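Local coordinates for beta-N-acetylhexosaminidase (Streptomyces plicatus, PDB 1JAK), which hydrolyses terminal N-acetylhexosamine residues from the non-reducing ends of glycosides, as a family 20 enzyme working by substrate-assisted catalysis, at residues T154-W159 with D425-G430; Y186-L191 with P467-L472; V364-L369 with A429-G434; E382-G387 with G434-A439. All blocks are in the same frame, centred on the assembly; numbering follows the deposited sequence.

Contact 1 (T154-W159 with D425-G430); sequences TPRYAW and DWDPAG. With SO4 (sulfate ion), chain B.
Arg156 reaches across to Asp427 in a salt bridge, its NH2 donating to the syn lone pair of OD1 at 2.9 Å. Arg156 NH1 adds a weak hydrogen bond to Asp427 OD1 at 3.3 Å. The guanidinium and carboxylate planes are 50° apart. Asp427 OD1 also accepts a hydrogen bond from Ala429 N, 3.0 Å away and above the carboxylate plane, closing an Asx turn. The other edge of the guanidinium holds a sulfate, probably from the crystallisation liquor: Arg156 NE and NH2 donate nearly straight hydrogen bonds to sulfate O4 (2.9 Å) and O2 (3.0 Å). With its CG anti to the backbone N (chi1 179°) and the chain extended onward, Arg156 spans the gap at nearly full length. Over one face of its guanidinium lies the hydroxyl of Tyr157. Beneath this polar layer, Tyr157 CE2 packs on Pro428 CB at 3.8 Å, and Pro428 in turn rests on Leu392 and Val443. The contact belongs to the alpha/beta (TIM) barrel of the catalytic domain: the lead-in to its first strand, 159-165, is joined to the loop that runs into its last, 440-447.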
loop_
_atom_site.group_PDB
_atom_site.type_symbol
_atom_site.label_atom_id
_atom_site.label_comp_id
_atom_site.label_asym_id
_atom_site.label_seq_id
_atom_site.Cartn_x
_atom_site.Cartn_y
_atom_site.Cartn_z
ATOM N N THR A 154 12.419 -7.285 12.038
ATOM C CA THR A 154 12.983 -6.405 11.017
ATOM C C THR A 154 12.401 -6.859 9.676
ATOM O O THR A 154 12.052 -8.025 9.517
ATOM C CB THR A 154 14.522 -6.501 10.946
ATOM O OG1 THR A 154 14.903 -7.872 10.776
ATOM C CG2 THR A 154 15.155 -5.936 12.220
ATOM N N PRO A 155 12.290 -5.944 8.698
ATOM C CA PRO A 155 11.737 -6.272 7.377
ATOM C C PRO A 155 12.692 -6.914 6.369
ATOM O O PRO A 155 13.881 -6.607 6.330
ATOM C CB PRO A 155 11.231 -4.926 6.885
ATOM C CG PRO A 155 12.287 -3.999 7.399
ATOM C CD PRO A 155 12.492 -4.489 8.827
ATOM N N ARG A 156 12.141 -7.794 5.540
ATOM C CA ARG A 156 12.903 -8.482 4.504
ATOM C C ARG A 156 13.150 -7.553 3.317
ATOM O O ARG A 156 14.264 -7.487 2.786
ATOM C CB ARG A 156 12.135 -9.720 4.035
ATOM C CG ARG A 156 12.822 -10.505 2.926
ATOM C CD ARG A 156 11.962 -11.670 2.472
ATOM N NE ARG A 156 12.661 -12.504 1.496
ATOM C CZ ARG A 156 12.118 -13.543 0.871
ATOM N NH1 ARG A 156 10.860 -13.889 1.107
ATOM N NH2 ARG A 156 12.847 -14.253 0.017
ATOM N N TYR A 157 12.102 -6.836 2.908
ATOM C CA TYR A 157 12.165 -5.905 1.781
ATOM C C TYR A 157 11.813 -4.485 2.204
ATOM O O TYR A 157 11.002 -4.287 3.106
ATOM C CB TYR A 157 11.190 -6.340 0.683
ATOM C CG TYR A 157 11.555 -7.638 0.012
ATOM C CD1 TYR A 157 12.656 -7.717 -0.840
ATOM C CD2 TYR A 157 10.799 -8.792 0.224
ATOM C CE1 TYR A 157 12.995 -8.913 -1.466
ATOM C CE2 TYR A 157 11.131 -9.995 -0.398
ATOM C CZ TYR A 157 12.230 -10.044 -1.242
ATOM O OH TYR A 157 12.561 -11.227 -1.862
ATOM N N ALA A 158 12.413 -3.505 1.530
ATOM C CA ALA A 158 12.169 -2.098 1.831
ATOM C C ALA A 158 10.976 -1.529 1.067
ATOM O O ALA A 158 10.451 -0.478 1.432
ATOM C CB ALA A 158 13.416 -1.274 1.533
ATOM N N TRP A 159 10.561 -2.204 -0.003
ATOM C CA TRP A 159 9.413 -1.738 -0.774
ATOM C C TRP A 159 8.222 -2.641 -0.471
ATOM O O TRP A 159 8.118 -3.744 -0.996
ATOM C CB TRP A 159 9.717 -1.751 -2.281
ATOM C CG TRP A 159 8.655 -1.056 -3.090
ATOM C CD1 TRP A 159 7.386 -1.502 -3.338
ATOM C CD2 TRP A 159 8.745 0.245 -3.689
ATOM N NE1 TRP A 159 6.681 -0.560 -4.048
ATOM C CE2 TRP A 159 7.490 0.523 -4.277
ATOM C CE3 TRP A 159 9.764 1.204 -3.784
ATOM C CZ2 TRP A 159 7.224 1.722 -4.950
ATOM C CZ3 TRP A 159 9.501 2.398 -4.453
ATOM C CH2 TRP A 159 8.239 2.644 -5.028
ATOM N N ASP A 425 0.924 -17.860 -1.343
ATOM C CA ASP A 425 1.874 -18.938 -1.570
ATOM C C ASP A 425 2.960 -18.830 -2.641
ATOM O O ASP A 425 2.980 -19.605 -3.597
ATOM C CB ASP A 425 1.087 -20.236 -1.765
ATOM C CG ASP A 425 1.778 -21.436 -1.149
ATOM O OD1 ASP A 425 2.812 -21.252 -0.468
ATOM O OD2 ASP A 425 1.275 -22.563 -1.339
ATOM N N TRP A 426 3.870 -17.878 -2.467
ATOM C CA TRP A 426 4.993 -17.707 -3.382
ATOM C C TRP A 426 6.139 -16.972 -2.691
ATOM O O TRP A 426 5.965 -16.422 -1.601
ATOM C CB TRP A 426 4.573 -16.988 -4.678
ATOM C CG TRP A 426 3.906 -15.651 -4.515
ATOM C CD1 TRP A 426 2.650 -15.411 -4.037
ATOM C CD2 TRP A 426 4.455 -14.374 -4.863
ATOM N NE1 TRP A 426 2.381 -14.062 -4.070
ATOM C CE2 TRP A 426 3.473 -13.403 -4.570
ATOM C CE3 TRP A 426 5.682 -13.955 -5.394
ATOM C CZ2 TRP A 426 3.680 -12.036 -4.789
ATOM C CZ3 TRP A 426 5.888 -12.596 -5.614
ATOM C CH2 TRP A 426 4.888 -11.652 -5.309
ATOM N N ASP A 427 7.312 -16.983 -3.319
ATOM C CA ASP A 427 8.508 -16.354 -2.762
ATOM C C ASP A 427 9.050 -15.295 -3.722
ATOM O O ASP A 427 9.502 -15.621 -4.820
ATOM C CB ASP A 427 9.569 -17.438 -2.517
ATOM C CG ASP A 427 10.859 -16.892 -1.922
ATOM O OD1 ASP A 427 10.975 -15.668 -1.714
ATOM O OD2 ASP A 427 11.768 -17.711 -1.661
ATOM N N PRO A 428 9.011 -14.013 -3.320
ATOM C CA PRO A 428 9.510 -12.937 -4.184
ATOM C C PRO A 428 10.939 -13.145 -4.697
ATOM O O PRO A 428 11.262 -12.762 -5.820
ATOM C CB PRO A 428 9.401 -11.701 -3.295
ATOM C CG PRO A 428 8.205 -12.009 -2.442
ATOM C CD PRO A 428 8.422 -13.464 -2.083
ATOM N N ALA A 429 11.784 -13.758 -3.872
ATOM C CA ALA A 429 13.184 -13.987 -4.229
ATOM C C ALA A 429 13.426 -14.948 -5.389
ATOM O O ALA A 429 14.417 -14.816 -6.109
ATOM C CB ALA A 429 13.956 -14.462 -3.002
ATOM N N GLY A 430 12.540 -15.922 -5.564
ATOM C CA GLY A 430 12.712 -16.876 -6.647
ATOM C C GLY A 430 11.500 -16.928 -7.554
ATOM O O GLY A 430 11.213 -17.951 -8.178
HETATM S S SO4 B . 16.289 -12.350 0.130
HETATM O O1 SO4 B . 16.693 -11.794 -1.177
HETATM O O2 SO4 B . 15.766 -13.718 -0.057
HETATM O O3 SO4 B . 17.461 -12.389 1.026
HETATM O O4 SO4 B . 15.246 -11.494 0.729
#

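Contact 2 (Y186-L191 with P467-L472); sequences YKYNKL and PGVAEL
The turn leading into strand 190-194 lies against helix 465-474, Tyr186 and Ala470 coming closest with CA atoms 5.9 Å apart. The methyl of Ala470 touches both tyrosines: its CB is 3.4 Å from Tyr186 CB and also lies over one face of the Tyr188 ring, 4.0 Å from the centroid, in a CH-pi contact. One helical turn earlier, Pro467 CG sits over a face of the Tyr186 ring, 3.8 Å from its centroid and 16° off the normal. Tyr186 CG lies anti to the carbonyl carbon, beside the backbone N (chi1 -50°), which lays the ring alongside Pro467, the two side chains pointing the same way. Tyr188 OH reaches Val469 CB at 3.4 Å and bonds to Leu466 O, while the hydroxyl of Tyr186 bonds to Trp496 NE1. A serine in place of Tyr186 would probably leave Pro467 CG without its aromatic face and Trp496 NE1 without its oxygen partner. A water 3.0 Å from both Tyr186 O and Ala470 O can donate to either backbone. In the outer helical layer of the TIM barrel, helix 465-474, which follows the last strand, thus packs on the turn entering the second.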
loop_
_atom_site.group_PDB
_atom_site.type_symbol
_atom_site.label_atom_id
_atom_site.label_comp_id
_atom_site.label_asym_id
_atom_site.label_seq_id
_atom_site.Cartn_x
_atom_site.Cartn_y
_atom_site.Cartn_z
ATOM N N TYR A 186 -0.624 -3.573 8.645
ATOM C CA TYR A 186 0.299 -4.628 8.251
ATOM C C TYR A 186 1.717 -4.222 7.867
ATOM O O TYR A 186 2.416 -4.947 7.159
ATOM C CB TYR A 186 -0.375 -5.447 7.147
ATOM C CG TYR A 186 -1.773 -5.843 7.566
ATOM C CD1 TYR A 186 -1.976 -6.732 8.625
ATOM C CD2 TYR A 186 -2.892 -5.231 7.002
ATOM C CE1 TYR A 186 -3.254 -6.991 9.116
ATOM C CE2 TYR A 186 -4.179 -5.483 7.490
ATOM C CZ TYR A 186 -4.350 -6.360 8.550
ATOM O OH TYR A 186 -5.608 -6.585 9.067
ATOM N N LYS A 187 2.129 -3.056 8.345
ATOM C CA LYS A 187 3.475 -2.554 8.129
ATOM C C LYS A 187 3.871 -2.191 6.699
ATOM O O LYS A 187 5.053 -2.194 6.363
ATOM C CB LYS A 187 4.487 -3.542 8.732
ATOM C CG LYS A 187 4.240 -3.834 10.222
ATOM C CD LYS A 187 5.347 -4.699 10.824
ATOM C CE LYS A 187 5.125 -4.977 12.316
ATOM N NZ LYS A 187 4.028 -5.959 12.573
ATOM N N TYR A 188 2.888 -1.892 5.854
ATOM C CA TYR A 188 3.191 -1.450 4.496
ATOM C C TYR A 188 3.894 -0.117 4.730
ATOM O O TYR A 188 3.600 0.560 5.716
ATOM C CB TYR A 188 1.901 -1.195 3.711
ATOM C CG TYR A 188 1.282 -2.423 3.092
ATOM C CD1 TYR A 188 1.759 -2.929 1.881
ATOM C CD2 TYR A 188 0.210 -3.073 3.705
ATOM C CE1 TYR A 188 1.178 -4.053 1.293
ATOM C CE2 TYR A 188 -0.377 -4.199 3.126
ATOM C CZ TYR A 188 0.112 -4.681 1.918
ATOM O OH TYR A 188 -0.467 -5.783 1.329
ATOM N N ASN A 189 4.812 0.274 3.849
ATOM C CA ASN A 189 5.499 1.546 4.041
ATOM C C ASN A 189 5.409 2.496 2.851
ATOM O O ASN A 189 5.985 3.587 2.866
ATOM C CB ASN A 189 6.966 1.318 4.442
ATOM C CG ASN A 189 7.787 0.645 3.357
ATOM O OD1 ASN A 189 7.288 0.326 2.272
ATOM N ND2 ASN A 189 9.064 0.428 3.648
ATOM N N LYS A 190 4.679 2.088 1.818
ATOM C CA LYS A 190 4.505 2.940 0.657
ATOM C C LYS A 190 3.061 2.886 0.191
ATOM O O LYS A 190 2.424 1.835 0.248
ATOM C CB LYS A 190 5.466 2.518 -0.460
ATOM C CG LYS A 190 6.917 2.848 -0.106
ATOM C CD LYS A 190 7.915 2.266 -1.075
ATOM C CE LYS A 190 9.334 2.708 -0.725
ATOM N NZ LYS A 190 9.824 2.188 0.589
ATOM N N LEU A 191 2.543 4.037 -0.226
ATOM C CA LEU A 191 1.176 4.132 -0.724
ATOM C C LEU A 191 1.247 4.677 -2.137
ATOM O O LEU A 191 1.588 5.841 -2.352
ATOM C CB LEU A 191 0.329 5.072 0.140
ATOM C CG LEU A 191 -1.117 5.248 -0.351
ATOM C CD1 LEU A 191 -1.897 3.963 -0.101
ATOM C CD2 LEU A 191 -1.780 6.419 0.366
ATOM N N PRO A 467 -3.276 -8.619 4.065
ATOM C CA PRO A 467 -2.251 -8.961 5.061
ATOM C C PRO A 467 -1.185 -9.906 4.502
ATOM O O PRO A 467 -0.011 -9.825 4.869
ATOM C CB PRO A 467 -3.055 -9.623 6.185
ATOM C CG PRO A 467 -4.423 -9.029 6.037
ATOM C CD PRO A 467 -4.618 -8.995 4.542
ATOM N N GLY A 468 -1.608 -10.802 3.616
ATOM C CA GLY A 468 -0.692 -11.763 3.028
ATOM C C GLY A 468 0.419 -11.133 2.211
ATOM O O GLY A 468 1.576 -11.546 2.308
ATOM N N VAL A 469 0.081 -10.138 1.397
ATOM C CA VAL A 469 1.092 -9.478 0.581
ATOM C C VAL A 469 2.049 -8.699 1.484
ATOM O O VAL A 469 3.242 -8.584 1.195
ATOM C CB VAL A 469 0.451 -8.531 -0.445
ATOM C CG1 VAL A 469 1.527 -7.941 -1.357
ATOM C CG2 VAL A 469 -0.584 -9.297 -1.267
ATOM N N ALA A 470 1.522 -8.170 2.584
ATOM C CA ALA A 470 2.348 -7.436 3.533
ATOM C C ALA A 470 3.369 -8.399 4.132
ATOM O O ALA A 470 4.533 -8.041 4.331
ATOM C CB ALA A 470 1.480 -6.834 4.635
ATOM N N GLU A 471 2.935 -9.622 4.420
ATOM C CA GLU A 471 3.840 -10.616 4.984
ATOM C C GLU A 471 4.951 -10.960 3.999
ATOM O O GLU A 471 6.112 -11.091 4.384
ATOM C CB GLU A 471 3.093 -11.894 5.379
ATOM C CG GLU A 471 4.037 -13.000 5.858
ATOM C CD GLU A 471 3.415 -13.914 6.895
ATOM O OE1 GLU A 471 2.762 -13.395 7.825
ATOM O OE2 GLU A 471 3.591 -15.148 6.793
ATOM N N LEU A 472 4.603 -11.109 2.724
ATOM C CA LEU A 472 5.611 -11.426 1.720
ATOM C C LEU A 472 6.669 -10.330 1.685
ATOM O O LEU A 472 7.850 -10.600 1.476
ATOM C CB LEU A 472 4.967 -11.573 0.336
ATOM C CG LEU A 472 4.000 -12.747 0.173
ATOM C CD1 LEU A 472 3.459 -12.763 -1.252
ATOM C CD2 LEU A 472 4.715 -14.055 0.476
HETATM O O HOH W 1 4.758 -5.212 5.240
#

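Contact 3 (V364-L369 with A429-G434); sequences VQYWGL and AGYLPG. With IFG ((2R,3R,4S,5R)-2-acetamido-3,4-dihydroxy-5-hydroxymethyl-piperidine), chain F.
Aromatic and apolar contacts of Tyr366 with Tyr431 and Leu432 carry this junction. Leu432 CD1 lies over one face of the Tyr366 ring, 4.2 Å from its centroid in a CH-pi contact, and Gly368 N stands above the centre of the opposite face, so the ring is sandwiched between Leu432 and the backbone of its own segment. Tyr431 crosses Tyr366 at about a right angle: Tyr366 CE2 lies in the plane of the Tyr431 ring at its edge, 3.7 Å from Tyr431 CE2. Tyr366 CG is anti to the backbone N (chi1 -176°), which sends the ring out to this meeting point. A CB on Gly368 would clash with Tyr366 OH.

Polar linkage runs through one water, 2.7 Å from Tyr366 OH and in the plane of that ring. It donates to Leu369 O at 2.6 Å and to Tyr431 OH at 2.9 Å, tying both tyrosine hydroxyls to the backbone.

Strand 363-366 is the sixth of the TIM barrel. Tyr366 turns outward to helix 374-385 and to the loop before strand 440-447, whereas Trp367 leaves the backbone away from that loop, and its indole lines the ligand pocket.

Of the two segments, it is Trp367 that meets the ligand: acetamido methyl C8 of the azasugar lies over the centre of the indole, 3.6 Å from Trp367 CE2, and Trp367 NE1 is hydrogen-bonded to Gln352 OE1. Replacing this tryptophan by an alanine would probably leave the methyl without its aromatic floor and Gln352 OE1 without its donor. Glu320 and Tyr399, which bond to the ligand, touch the Trp367 side chain.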
loop_
_atom_site.group_PDB
_atom_site.type_symbol
_atom_site.label_atom_id
_atom_site.label_comp_id
_atom_site.label_asym_id
_atom_site.label_seq_id
_atom_site.Cartn_x
_atom_site.Cartn_y
_atom_site.Cartn_z
ATOM N N VAL A 364 10.992 -0.821 -11.877
ATOM C CA VAL A 364 9.849 -1.197 -12.699
ATOM C C VAL A 364 8.951 -2.103 -11.879
ATOM O O VAL A 364 9.425 -2.904 -11.069
ATOM C CB VAL A 364 10.252 -1.903 -14.019
ATOM C CG1 VAL A 364 10.975 -0.915 -14.923
ATOM C CG2 VAL A 364 11.114 -3.125 -13.737
ATOM N N GLN A 365 7.647 -1.950 -12.072
ATOM C CA GLN A 365 6.673 -2.740 -11.337
ATOM C C GLN A 365 6.123 -3.848 -12.224
ATOM O O GLN A 365 5.386 -3.590 -13.176
ATOM C CB GLN A 365 5.534 -1.841 -10.848
ATOM C CG GLN A 365 4.635 -2.515 -9.826
ATOM C CD GLN A 365 3.578 -1.585 -9.262
ATOM O OE1 GLN A 365 3.675 -0.359 -9.382
ATOM N NE2 GLN A 365 2.567 -2.167 -8.628
ATOM N N TYR A 366 6.489 -5.081 -11.894
ATOM C CA TYR A 366 6.068 -6.250 -12.655
ATOM C C TYR A 366 4.672 -6.732 -12.281
ATOM O O TYR A 366 4.433 -7.145 -11.141
ATOM C CB TYR A 366 7.056 -7.392 -12.430
ATOM C CG TYR A 366 6.747 -8.612 -13.255
ATOM C CD1 TYR A 366 7.031 -8.640 -14.620
ATOM C CD2 TYR A 366 6.153 -9.733 -12.679
ATOM C CE1 TYR A 366 6.733 -9.755 -15.392
ATOM C CE2 TYR A 366 5.849 -10.858 -13.443
ATOM C CZ TYR A 366 6.143 -10.860 -14.799
ATOM O OH TYR A 366 5.851 -11.966 -15.562
ATOM N N TRP A 367 3.758 -6.695 -13.246
ATOM C CA TRP A 367 2.395 -7.145 -13.003
ATOM C C TRP A 367 2.025 -8.329 -13.900
ATOM O O TRP A 367 0.848 -8.559 -14.199
ATOM C CB TRP A 367 1.402 -5.987 -13.192
ATOM C CG TRP A 367 1.418 -5.325 -14.544
ATOM C CD1 TRP A 367 2.406 -4.536 -15.067
ATOM C CD2 TRP A 367 0.371 -5.356 -15.521
ATOM N NE1 TRP A 367 2.035 -4.071 -16.310
ATOM C CE2 TRP A 367 0.790 -4.560 -16.612
ATOM C CE3 TRP A 367 -0.883 -5.977 -15.580
ATOM C CZ2 TRP A 367 -0.002 -4.367 -17.752
ATOM C CZ3 TRP A 367 -1.675 -5.784 -16.715
ATOM C CH2 TRP A 367 -1.228 -4.985 -17.785
ATOM N N GLY A 368 3.045 -9.082 -14.311
ATOM C CA GLY A 368 2.835 -10.251 -15.148
ATOM C C GLY A 368 2.183 -11.396 -14.393
ATOM O O GLY A 368 1.857 -11.268 -13.209
ATOM N N LEU A 369 1.999 -12.524 -15.074
ATOM C CA LEU A 369 1.344 -13.692 -14.485
ATOM C C LEU A 369 2.163 -14.962 -14.716
ATOM O O LEU A 369 3.165 -14.935 -15.427
ATOM C CB LEU A 369 -0.043 -13.880 -15.119
ATOM C CG LEU A 369 -1.090 -12.757 -15.057
ATOM C CD1 LEU A 369 -0.646 -11.551 -15.869
ATOM C CD2 LEU A 369 -2.408 -13.284 -15.610
ATOM N N ALA A 429 11.784 -13.758 -3.872
ATOM C CA ALA A 429 13.184 -13.987 -4.229
ATOM C C ALA A 429 13.426 -14.948 -5.389
ATOM O O ALA A 429 14.417 -14.816 -6.109
ATOM C CB ALA A 429 13.956 -14.462 -3.002
ATOM N N GLY A 430 12.540 -15.922 -5.564
ATOM C CA GLY A 430 12.712 -16.876 -6.647
ATOM C C GLY A 430 11.500 -16.928 -7.554
ATOM O O GLY A 430 11.213 -17.951 -8.178
ATOM N N TYR A 431 10.797 -15.806 -7.640
ATOM C CA TYR A 431 9.591 -15.713 -8.447
ATOM C C TYR A 431 9.814 -15.584 -9.954
ATOM O O TYR A 431 9.335 -16.412 -10.731
ATOM C CB TYR A 431 8.744 -14.534 -7.966
ATOM C CG TYR A 431 7.517 -14.315 -8.816
ATOM C CD1 TYR A 431 6.415 -15.160 -8.710
ATOM C CD2 TYR A 431 7.485 -13.300 -9.770
ATOM C CE1 TYR A 431 5.308 -15.003 -9.537
ATOM C CE2 TYR A 431 6.386 -13.137 -10.604
ATOM C CZ TYR A 431 5.304 -13.993 -10.483
ATOM O OH TYR A 431 4.230 -13.849 -11.325
ATOM N N LEU A 432 10.523 -14.539 -10.368
ATOM C CA LEU A 432 10.771 -14.310 -11.789
ATOM C C LEU A 432 12.010 -15.072 -12.248
ATOM O O LEU A 432 13.122 -14.793 -11.803
ATOM C CB LEU A 432 10.948 -12.812 -12.055
ATOM C CG LEU A 432 10.918 -12.361 -13.517
ATOM C CD1 LEU A 432 9.532 -12.625 -14.103
ATOM C CD2 LEU A 432 11.254 -10.881 -13.607
ATOM N N PRO A 433 11.829 -16.045 -13.154
ATOM C CA PRO A 433 12.942 -16.850 -13.668
ATOM C C PRO A 433 14.125 -16.021 -14.156
ATOM O O PRO A 433 13.960 -15.095 -14.948
ATOM C CB PRO A 433 12.296 -17.646 -14.801
ATOM C CG PRO A 433 10.891 -17.810 -14.336
ATOM C CD PRO A 433 10.565 -16.432 -13.805
ATOM N N GLY A 434 15.313 -16.360 -13.669
ATOM C CA GLY A 434 16.518 -15.663 -14.083
ATOM C C GLY A 434 16.780 -14.301 -13.469
ATOM O O GLY A 434 17.829 -13.708 -13.713
HETATM N N1 IFG F . -4.609 -3.544 -16.017
HETATM C C2 IFG F . -4.492 -2.064 -15.947
HETATM C C3 IFG F . -5.262 -1.375 -14.749
HETATM C C4 IFG F . -6.633 -2.014 -14.439
HETATM C C5 IFG F . -6.436 -3.522 -14.268
HETATM C C6 IFG F . -7.691 -4.309 -13.905
HETATM C C7 IFG F . -2.244 -2.266 -14.967
HETATM C C8 IFG F . -0.785 -1.926 -14.801
HETATM C C9 IFG F . -5.832 -4.187 -15.511
HETATM N N2 IFG F . -3.063 -1.684 -15.893
HETATM O O7 IFG F . -2.689 -3.129 -14.223
HETATM O O3 IFG F . -5.438 0.006 -15.036
HETATM O O4 IFG F . -7.506 -1.779 -15.543
HETATM O O6 IFG F . -7.364 -5.546 -13.281
HETATM O O HOH W 2 5.217 -14.125 -13.996
#

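Contact 4 (E382-G387 with G434-A439); sequences EAARNG and GAPADA
Arg385 presents one edge of its guanidinium to Gly434 across the contact and another to Glu382 one helical turn back. The setting is the surface of the TIM barrel, where the C-terminal end of helix 374-385, closed by a Schellman motif at Gly387, meets the loop that enters strand 440-447. Glu382 is gripped side-on in the guanidinium plane by a salt bridge, Arg385 NH2 to Glu382 OE1 at 2.7 Å and Arg385 NE to Glu382 OE2 at 2.9 Å, both nearly straight. Both carboxylate oxygens are met from above their own plane, so the two flat groups are steeply inclined to each other. Arg385 NH1, at the remaining edge, comes 2.7 Å from Gly434 O, but at an angle too poor for a hydrogen bond; the approach is probably still electrostatically favourable.

A bend at chi3 (-74°) folds the end of Arg385 back towards Glu382, while the earlier part of the chain lies across Pro436 at about a right angle, with Arg385 CG 3.8 Å from Pro436 CG. The charged end thus lies at the exposed surface, and the aliphatic part packs against the proline ring.

Deeper in, Ala384 points toward the loop. Its methyl touches Pro436 CD at 3.9 Å, and the short 3-10 turn that follows the proline, held by Ala439 N bonding to Pro436 O, brings Ala439 CB to 3.6 Å from Ala384 CB.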
loop_
_atom_site.group_PDB
_atom_site.type_symbol
_atom_site.label_atom_id
_atom_site.label_comp_id
_atom_site.label_asym_id
_atom_site.label_seq_id
_atom_site.Cartn_x
_atom_site.Cartn_y
_atom_site.Cartn_z
ATOM N N GLU A 382 16.125 -9.180 -17.447
ATOM C CA GLU A 382 17.307 -8.545 -18.018
ATOM C C GLU A 382 17.470 -7.144 -17.439
ATOM O O GLU A 382 18.585 -6.716 -17.134
ATOM C CB GLU A 382 17.195 -8.472 -19.541
ATOM C CG GLU A 382 18.547 -8.360 -20.234
ATOM C CD GLU A 382 19.424 -9.563 -19.948
ATOM O OE1 GLU A 382 19.031 -10.683 -20.338
ATOM O OE2 GLU A 382 20.496 -9.395 -19.325
ATOM N N ALA A 383 16.359 -6.429 -17.284
ATOM C CA ALA A 383 16.410 -5.088 -16.716
ATOM C C ALA A 383 16.951 -5.199 -15.294
ATOM O O ALA A 383 17.733 -4.358 -14.852
ATOM C CB ALA A 383 15.017 -4.458 -16.703
ATOM N N ALA A 384 16.533 -6.241 -14.581
ATOM C CA ALA A 384 16.993 -6.462 -13.214
ATOM C C ALA A 384 18.505 -6.673 -13.222
ATOM O O ALA A 384 19.224 -6.131 -12.379
ATOM C CB ALA A 384 16.291 -7.676 -12.607
ATOM N N ARG A 385 18.988 -7.462 -14.175
ATOM C CA ARG A 385 20.422 -7.707 -14.274
ATOM C C ARG A 385 21.161 -6.404 -14.557
ATOM O O ARG A 385 22.299 -6.222 -14.122
ATOM C CB ARG A 385 20.732 -8.721 -15.383
ATOM C CG ARG A 385 20.660 -10.178 -14.945
ATOM C CD ARG A 385 21.153 -11.114 -16.050
ATOM N NE ARG A 385 20.193 -11.242 -17.141
ATOM C CZ ARG A 385 19.113 -12.020 -17.100
ATOM N NH1 ARG A 385 18.856 -12.746 -16.020
ATOM N NH2 ARG A 385 18.288 -12.071 -18.137
ATOM N N ASN A 386 20.511 -5.496 -15.281
ATOM C CA ASN A 386 21.125 -4.218 -15.623
ATOM C C ASN A 386 21.049 -3.165 -14.519
ATOM O O ASN A 386 21.441 -2.014 -14.728
ATOM C CB ASN A 386 20.514 -3.656 -16.909
ATOM C CG ASN A 386 20.907 -4.458 -18.141
ATOM O OD1 ASN A 386 21.985 -5.050 -18.187
ATOM N ND2 ASN A 386 20.042 -4.465 -19.149
ATOM N N GLY A 387 20.539 -3.554 -13.355
ATOM C CA GLY A 387 20.462 -2.621 -12.242
ATOM C C GLY A 387 19.102 -2.017 -11.946
ATOM O O GLY A 387 18.963 -1.244 -10.995
ATOM N N GLY A 434 15.313 -16.360 -13.669
ATOM C CA GLY A 434 16.518 -15.663 -14.083
ATOM C C GLY A 434 16.780 -14.301 -13.469
ATOM O O GLY A 434 17.829 -13.708 -13.713
ATOM N N ALA A 435 15.844 -13.793 -12.673
ATOM C CA ALA A 435 16.030 -12.488 -12.055
ATOM C C ALA A 435 16.861 -12.594 -10.778
ATOM O O ALA A 435 16.577 -13.418 -9.909
ATOM C CB ALA A 435 14.668 -11.857 -11.744
ATOM N N PRO A 436 17.912 -11.764 -10.659
ATOM C CA PRO A 436 18.778 -11.771 -9.476
ATOM C C PRO A 436 17.952 -11.384 -8.252
ATOM O O PRO A 436 17.263 -10.365 -8.266
ATOM C CB PRO A 436 19.827 -10.711 -9.807
ATOM C CG PRO A 436 19.863 -10.712 -11.304
ATOM C CD PRO A 436 18.404 -10.803 -11.657
ATOM N N ALA A 437 18.025 -12.191 -7.199
ATOM C CA ALA A 437 17.263 -11.927 -5.982
ATOM C C ALA A 437 17.531 -10.538 -5.411
ATOM O O ALA A 437 16.632 -9.899 -4.862
ATOM C CB ALA A 437 17.573 -12.988 -4.934
ATOM N N ASP A 438 18.768 -10.073 -5.546
ATOM C CA ASP A 438 19.157 -8.766 -5.033
ATOM C C ASP A 438 18.513 -7.593 -5.771
ATOM O O ASP A 438 18.594 -6.453 -5.316
ATOM C CB ASP A 438 20.681 -8.627 -5.078
ATOM C CG ASP A 438 21.262 -9.051 -6.411
ATOM O OD1 ASP A 438 21.187 -10.258 -6.737
ATOM O OD2 ASP A 438 21.789 -8.180 -7.137
ATOM N N ALA A 439 17.875 -7.870 -6.904
ATOM C CA ALA A 439 17.225 -6.818 -7.681
ATOM C C ALA A 439 15.780 -6.606 -7.233
ATOM O O ALA A 439 15.162 -5.600 -7.577
ATOM C CB ALA A 439 17.258 -7.162 -9.166
#

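From the N terminus, the lead-in to strand 159-165 opens contact 1, which closes at 425-430. Contact 2 starts within that span, at the turn before strand 190-194, and ends beyond it on helix 465-474, so the two cross. Contacts 3 and 4 lie wholly between the segments of contact 2, starting at strand 363-366 and at the end of helix 374-385; they cross each other, and contact 4 also crosses contact 1. Residues 425-439, one continuous loop, supply the second side of contacts 1, 3 and 4; contacts 1 and 3 share Ala429 and Gly430, contacts 3 and 4 Gly434. This loop ties together the first strand, the sixth and its helix.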